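PDB 2QMI: Pbp related beta-lactamase from Pyrococcus abyssi, which probably acts as a serine peptidase of the penicillin-binding protein and beta-lactamase family, assembling into a self-compartmentalizing octamer. Local coordinates for residues V99-L104 with V166-I171. Numbering follows the deposited sequence.
Sequences VTVHHL and VLLGKI
Leu104, in the short helix that starts at Val101, comes closest through its backbone to Leu168 of helix 162-176, their CA atoms lying 7.3 Å apart. All five touching side chains are apolar and buried, and Leu104 makes the largest contribution to the contact: its CB rests against Leu168 CG at 4.1 Å, while its CD1 meets Leu167 CB at 3.9 Å; the Leu104 and Leu167 side chains cross at about a right angle. The same CD1 also approaches Ile171 CD1 at 4.3 Å, so one methyl touches residues a full helical turn apart. Val101, one turn before Leu104, uses both branches. With CG1 anti to the backbone N (chi1 -180°), that methyl meets Leu168 CD2 at 3.9 Å, and CG2 is left to face Ile171 CD1 at 4.2 Å. Both segments belong to the helical part of the serine beta-lactamase/penicillin-binding protein fold, apart from its antiparallel sheet. Here helix 61-74, whose start carries a probable SxxK motif (Ser59 to Lys62), closes one side of the contact: its Ile69 touches both Val101 and Leu168, and its Thr65 touches Leu168. Ile140 of helix 136-142 packs on Leu167. The short helix is N-capped by Thr100, whose OG1 accepts from His103 N at 3.2 Å (N-H...O 159°) and more weakly from His102 N.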
ATOM      1  N   VAL A  99     -25.147 -50.940  -1.693  1.00 24.03           N
ATOM      2  CA  VAL A  99     -23.890 -50.626  -2.366  1.00 23.61           C
ATOM      3  C   VAL A  99     -23.009 -51.859  -2.163  1.00 23.05           C
ATOM      4  O   VAL A  99     -22.845 -52.328  -1.033  1.00 23.19           O
ATOM      5  CB  VAL A  99     -23.191 -49.395  -1.733  1.00 23.84           C
ATOM      6  CG1 VAL A  99     -21.781 -49.262  -2.280  1.00 24.32           C
ATOM      7  CG2 VAL A  99     -23.989 -48.130  -2.015  1.00 21.67           C
ATOM      8  N   THR A 100     -22.447 -52.387  -3.248  1.00 23.42           N
ATOM      9  CA  THR A 100     -21.609 -53.587  -3.165  1.00 21.93           C
ATOM     10  C   THR A 100     -20.120 -53.296  -3.318  1.00 22.72           C
ATOM     11  O   THR A 100     -19.732 -52.190  -3.706  1.00 23.53           O
ATOM     12  CB  THR A 100     -21.982 -54.595  -4.254  1.00 20.65           C
ATOM     13  OG1 THR A 100     -21.639 -54.050  -5.531  1.00 22.15           O
ATOM     14  CG2 THR A 100     -23.476 -54.903  -4.215  1.00 17.81           C
ATOM     15  N   VAL A 101     -19.293 -54.300  -3.027  1.00 22.28           N
ATOM     16  CA  VAL A 101     -17.842 -54.170  -3.147  1.00 23.36           C
ATOM     17  C   VAL A 101     -17.489 -53.784  -4.585  1.00 23.88           C
ATOM     18  O   VAL A 101     -16.505 -53.086  -4.838  1.00 23.38           O
ATOM     19  CB  VAL A 101     -17.122 -55.500  -2.808  1.00 24.86           C
ATOM     20  CG1 VAL A 101     -15.613 -55.321  -2.935  1.00 24.86           C
ATOM     21  CG2 VAL A 101     -17.487 -55.950  -1.400  1.00 25.51           C
ATOM     22  N   HIS A 102     -18.307 -54.259  -5.518  1.00 22.54           N
ATOM     23  CA  HIS A 102     -18.128 -53.981  -6.932  1.00 22.83           C
ATOM     24  C   HIS A 102     -18.388 -52.506  -7.196  1.00 22.60           C
ATOM     25  O   HIS A 102     -17.631 -51.860  -7.919  1.00 23.01           O
ATOM     26  CB  HIS A 102     -19.102 -54.825  -7.760  1.00 22.80           C
ATOM     27  CG  HIS A 102     -19.137 -54.460  -9.209  1.00 22.48           C
ATOM     28  ND1 HIS A 102     -18.106 -54.753 -10.076  1.00 22.23           N
ATOM     29  CD2 HIS A 102     -20.072 -53.807  -9.941  1.00 22.42           C
ATOM     30  CE1 HIS A 102     -18.406 -54.298 -11.279  1.00 22.32           C
ATOM     31  NE2 HIS A 102     -19.592 -53.721 -11.224  1.00 22.30           N
ATOM     32  N   HIS A 103     -19.469 -51.982  -6.618  1.00 22.26           N
ATOM     33  CA  HIS A 103     -19.813 -50.573  -6.790  1.00 21.12           C
ATOM     34  C   HIS A 103     -18.661 -49.667  -6.339  1.00 21.49           C
ATOM     35  O   HIS A 103     -18.299 -48.723  -7.042  1.00 21.92           O
ATOM     36  CB  HIS A 103     -21.078 -50.212  -5.996  1.00 22.18           C
ATOM     37  CG  HIS A 103     -22.324 -50.889  -6.487  1.00 23.32           C
ATOM     38  ND1 HIS A 103     -22.639 -50.998  -7.825  1.00 23.87           N
ATOM     39  CD2 HIS A 103     -23.346 -51.466  -5.814  1.00 23.52           C
ATOM     40  CE1 HIS A 103     -23.800 -51.615  -7.955  1.00 23.58           C
ATOM     41  NE2 HIS A 103     -24.252 -51.910  -6.750  1.00 24.39           N
ATOM     42  N   LEU A 104     -18.092 -49.953  -5.170  1.00 19.72           N
ATOM     43  CA  LEU A 104     -16.988 -49.152  -4.643  1.00 20.39           C
ATOM     44  C   LEU A 104     -15.767 -49.204  -5.556  1.00 20.00           C
ATOM     45  O   LEU A 104     -15.117 -48.192  -5.795  1.00 20.31           O
ATOM     46  CB  LEU A 104     -16.587 -49.631  -3.242  1.00 18.20           C
ATOM     47  CG  LEU A 104     -17.596 -49.531  -2.094  1.00 18.08           C
ATOM     48  CD1 LEU A 104     -16.948 -50.048  -0.809  1.00 16.94           C
ATOM     49  CD2 LEU A 104     -18.051 -48.094  -1.920  1.00 16.60           C
ATOM     50  N   VAL A 166     -11.348 -46.018   0.812  1.00 21.03           N
ATOM     51  CA  VAL A 166     -11.023 -46.003   2.225  1.00 20.94           C
ATOM     52  C   VAL A 166     -11.842 -47.155   2.816  1.00 21.32           C
ATOM     53  O   VAL A 166     -11.354 -47.915   3.658  1.00 21.57           O
ATOM     54  CB  VAL A 166     -11.434 -44.670   2.887  1.00 21.77           C
ATOM     55  CG1 VAL A 166     -11.374 -44.799   4.414  1.00 19.76           C
ATOM     56  CG2 VAL A 166     -10.502 -43.554   2.412  1.00 18.55           C
ATOM     57  N   LEU A 167     -13.081 -47.287   2.343  1.00 21.21           N
ATOM     58  CA  LEU A 167     -13.981 -48.346   2.788  1.00 20.88           C
ATOM     59  C   LEU A 167     -13.442 -49.713   2.366  1.00 21.76           C
ATOM     60  O   LEU A 167     -13.500 -50.674   3.138  1.00 22.05           O
ATOM     61  CB  LEU A 167     -15.383 -48.122   2.214  1.00 21.16           C
ATOM     62  CG  LEU A 167     -16.114 -46.907   2.801  1.00 21.70           C
ATOM     63  CD1 LEU A 167     -17.372 -46.603   2.000  1.00 20.23           C
ATOM     64  CD2 LEU A 167     -16.452 -47.179   4.254  1.00 21.78           C
ATOM     65  N   LEU A 168     -12.921 -49.794   1.141  1.00 21.37           N
ATOM     66  CA  LEU A 168     -12.334 -51.028   0.629  1.00 21.04           C
ATOM     67  C   LEU A 168     -11.164 -51.411   1.522  1.00 20.27           C
ATOM     68  O   LEU A 168     -10.884 -52.590   1.721  1.00 21.26           O
ATOM     69  CB  LEU A 168     -11.831 -50.842  -0.806  1.00 20.92           C
ATOM     70  CG  LEU A 168     -12.847 -50.830  -1.950  1.00 22.35           C
ATOM     71  CD1 LEU A 168     -12.130 -50.516  -3.266  1.00 23.69           C
ATOM     72  CD2 LEU A 168     -13.542 -52.183  -2.030  1.00 22.61           C
ATOM     73  N   GLY A 169     -10.474 -50.408   2.055  1.00 20.56           N
ATOM     74  CA  GLY A 169      -9.352 -50.675   2.939  1.00 22.11           C
ATOM     75  C   GLY A 169      -9.829 -51.296   4.247  1.00 23.44           C
ATOM     76  O   GLY A 169      -9.157 -52.152   4.829  1.00 24.03           O
ATOM     77  N   LYS A 170     -10.998 -50.861   4.706  1.00 22.43           N
ATOM     78  CA  LYS A 170     -11.586 -51.362   5.942  1.00 22.97           C
ATOM     79  C   LYS A 170     -12.143 -52.771   5.728  1.00 23.35           C
ATOM     80  O   LYS A 170     -12.093 -53.614   6.621  1.00 22.11           O
ATOM     81  CB  LYS A 170     -12.702 -50.418   6.408  1.00 24.74           C
ATOM     82  CG  LYS A 170     -13.314 -50.783   7.760  1.00 26.55           C
ATOM     83  CD  LYS A 170     -12.232 -50.954   8.811  1.00 28.97           C
ATOM     84  CE  LYS A 170     -11.422 -49.686   8.991  1.00 31.29           C
ATOM     85  NZ  LYS A 170     -10.216 -49.934   9.849  1.00 34.59           N
ATOM     86  N   ILE A 171     -12.685 -53.016   4.541  1.00 23.10           N
ATOM     87  CA  ILE A 171     -13.222 -54.328   4.208  1.00 23.01           C
ATOM     88  C   ILE A 171     -12.072 -55.337   4.219  1.00 24.27           C
ATOM     89  O   ILE A 171     -12.223 -56.470   4.683  1.00 23.81           O
ATOM     90  CB  ILE A 171     -13.903 -54.302   2.823  1.00 21.54           C
ATOM     91  CG1 ILE A 171     -15.206 -53.508   2.922  1.00 20.62           C
ATOM     92  CG2 ILE A 171     -14.164 -55.715   2.335  1.00 21.80           C
ATOM     93  CD1 ILE A 171     -15.980 -53.404   1.643  1.00 20.34           C
TER